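Local coordinates for putative cathepsin d (Ixodes ricinus, PDB 5N7Q), which probably cleaves proteins as a cathepsin D-like aspartic endopeptidase of the pepsin family and here holds the inhibitor pepstatin A, at residues 196-201 with 223-228. Residues are numbered along the deposited sequence; the frame is centred on the assembly and turned at random.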
loop_
_atom_site.group_PDB
_atom_site.type_symbol
_atom_site.label_atom_id
_atom_site.label_comp_id
_atom_site.label_asym_id
_atom_site.label_seq_id
_atom_site.Cartn_x
_atom_site.Cartn_y
_atom_site.Cartn_z
ATOM N N TYR A 196 10.052 -1.022 6.598
ATOM C CA TYR A 196 8.656 -0.667 6.466
ATOM C C TYR A 196 8.388 0.575 7.315
ATOM O O TYR A 196 9.224 0.998 8.136
ATOM C CB TYR A 196 7.739 -1.799 6.929
ATOM C CG TYR A 196 7.974 -3.159 6.285
ATOM C CD1 TYR A 196 7.844 -3.346 4.920
ATOM C CD2 TYR A 196 8.225 -4.284 7.072
ATOM C CE1 TYR A 196 8.046 -4.587 4.335
ATOM C CE2 TYR A 196 8.403 -5.544 6.508
ATOM C CZ TYR A 196 8.312 -5.685 5.130
ATOM O OH TYR A 196 8.501 -6.948 4.572
ATOM N N TRP A 197 7.215 1.140 7.127
ATOM C CA TRP A 197 6.688 2.163 8.019
ATOM C C TRP A 197 6.073 1.467 9.229
ATOM O O TRP A 197 4.875 1.195 9.265
ATOM C CB TRP A 197 5.684 3.037 7.281
ATOM C CG TRP A 197 6.353 3.985 6.333
ATOM C CD1 TRP A 197 6.608 3.793 4.990
ATOM C CD2 TRP A 197 6.832 5.301 6.647
ATOM N NE1 TRP A 197 7.220 4.915 4.476
ATOM C CE2 TRP A 197 7.341 5.851 5.466
ATOM C CE3 TRP A 197 6.844 6.073 7.819
ATOM C CZ2 TRP A 197 7.874 7.136 5.417
ATOM C CZ3 TRP A 197 7.369 7.318 7.786
ATOM C CH2 TRP A 197 7.858 7.865 6.570
ATOM N N GLN A 198 6.945 1.071 10.158
ATOM C CA GLN A 198 6.629 0.140 11.241
ATOM C C GLN A 198 6.535 0.861 12.582
ATOM O O GLN A 198 7.296 1.809 12.834
ATOM C CB GLN A 198 7.702 -0.942 11.297
ATOM C CG GLN A 198 7.405 -2.121 12.221
ATOM C CD GLN A 198 8.375 -3.259 12.032
ATOM O OE1 GLN A 198 8.798 -3.564 10.903
ATOM N NE2 GLN A 198 8.747 -3.895 13.126
ATOM N N PHE A 199 5.625 0.409 13.427
ATOM C CA PHE A 199 5.369 1.049 14.727
ATOM C C PHE A 199 4.701 0.075 15.677
ATOM O O PHE A 199 4.276 -1.006 15.276
ATOM C CB PHE A 199 4.500 2.315 14.543
ATOM C CG PHE A 199 3.282 2.073 13.712
ATOM C CD1 PHE A 199 2.101 1.633 14.295
ATOM C CD2 PHE A 199 3.325 2.215 12.329
ATOM C CE1 PHE A 199 0.980 1.371 13.517
ATOM C CE2 PHE A 199 2.206 1.959 11.561
ATOM C CZ PHE A 199 1.036 1.526 12.144
ATOM N N HIS A 200 4.610 0.508 16.929
ATOM C CA HIS A 200 3.980 -0.288 17.989
ATOM C C HIS A 200 2.488 -0.006 18.091
ATOM O O HIS A 200 2.024 1.142 18.041
ATOM C CB HIS A 200 4.677 0.029 19.313
ATOM C CG HIS A 200 4.145 -0.744 20.480
ATOM N ND1 HIS A 200 4.417 -2.076 20.668
ATOM C CD2 HIS A 200 3.365 -0.365 21.519
ATOM C CE1 HIS A 200 3.822 -2.491 21.770
ATOM N NE2 HIS A 200 3.162 -1.479 22.291
ATOM N N VAL A 201 1.718 -1.092 18.224
ATOM C CA VAL A 201 0.273 -1.063 18.483
ATOM C C VAL A 201 0.008 -1.572 19.915
ATOM O O VAL A 201 0.643 -2.539 20.361
ATOM C CB VAL A 201 -0.470 -1.908 17.427
ATOM C CG1 VAL A 201 -1.923 -2.128 17.805
ATOM C CG2 VAL A 201 -0.328 -1.241 16.055
ATOM N N GLU A 223 3.502 -5.263 16.979
ATOM C CA GLU A 223 4.129 -4.405 15.952
ATOM C C GLU A 223 3.212 -4.428 14.725
ATOM O O GLU A 223 2.520 -5.427 14.461
ATOM C CB GLU A 223 5.557 -4.873 15.554
ATOM C CG GLU A 223 6.731 -4.624 16.535
ATOM C CD GLU A 223 7.289 -3.177 16.574
ATOM O OE1 GLU A 223 8.151 -2.740 15.713
ATOM O OE2 GLU A 223 6.918 -2.501 17.563
ATOM N N ALA A 224 3.213 -3.339 13.959
ATOM C CA ALA A 224 2.424 -3.204 12.745
ATOM C C ALA A 224 3.154 -2.328 11.743
ATOM O O ALA A 224 4.067 -1.592 12.088
ATOM C CB ALA A 224 1.070 -2.562 13.049
ATOM N N ILE A 225 2.707 -2.373 10.494
ATOM C CA ILE A 225 3.161 -1.434 9.441
ATOM C C ILE A 225 1.955 -0.807 8.768
ATOM O O ILE A 225 0.868 -1.417 8.733
ATOM C CB ILE A 225 4.109 -2.112 8.396
ATOM C CG1 ILE A 225 3.339 -3.061 7.452
ATOM C CG2 ILE A 225 5.227 -2.868 9.132
ATOM C CD1 ILE A 225 4.170 -3.646 6.322
ATOM N N ALA A 226 2.144 0.371 8.207
ATOM C CA ALA A 226 1.131 1.016 7.373
ATOM C C ALA A 226 1.515 0.792 5.915
ATOM O O ALA A 226 2.532 1.287 5.476
ATOM C CB ALA A 226 1.044 2.488 7.686
ATOM N N ASP A 227 0.729 -0.000 5.193
ATOM C CA ASP A 227 1.101 -0.444 3.837
ATOM C C ASP A 227 -0.002 -0.193 2.825
ATOM O O ASP A 227 -0.942 -0.973 2.713
ATOM C CB ASP A 227 1.470 -1.912 3.820
ATOM C CG ASP A 227 1.981 -2.356 2.488
ATOM O OD1 ASP A 227 2.145 -1.516 1.578
ATOM O OD2 ASP A 227 2.256 -3.575 2.340
ATOM N N THR A 228 0.153 0.886 2.068
ATOM C CA THR A 228 -0.796 1.225 1.012
ATOM C C THR A 228 -0.913 0.175 -0.099
ATOM O O THR A 228 -1.883 0.184 -0.849
ATOM C CB THR A 228 -0.414 2.562 0.369
ATOM O OG1 THR A 228 0.909 2.467 -0.141
ATOM C CG2 THR A 228 -0.468 3.704 1.354
HETATM O O HOH W 1 5.189 0.017 5.365
#
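I225 meets Y196 and Q198 on one face of a short antiparallel pairing between strands 198-201 and 223-226. From its CB, 3.5 Å from W197 O, the isoleucine branches two ways. CG2 touches two CB atoms, that of Y196 at 3.5 Å and that of Q198 at 3.8 Å. The other branch starts with CG1 between the backbone N and carbonyl carbon (chi1 73°) and runs on extended, bringing CD1 over one face of the Y196 ring in a CH-pi contact, 4.1 Å from the centroid. Beyond this ring, Y196 OH hydrogen-bonds to the backbone of the bound inhibitor.

Farther along the same face, in one of two conformers modelled for E223, Q198 NE2 donates to E223 OE1 (2.9 Å), which accepts through its anti lone pair and lies 11° out of the Q198 amide plane. T192 OG1 bonds the same oxygen. On the face that carries F199 and A224, F199 CE1 and CE2 touch the CB atoms of A224 and A226, with A224 O over one ring face, and V201 CG2 reaches A224 CB at 3.6 Å.

F199 and A224 exchange both backbone N-H...O bonds, while A226 N binds W197 O at 3.0 Å. A water accepts from W197 N and donates to A226 O, a second, bridged link to the residue before D227, the predicted catalytic aspartate. Apolar packing against Y196 and polar bridging beside D227 thus tie an inhibitor-binding ring to the strand that leads into the active site.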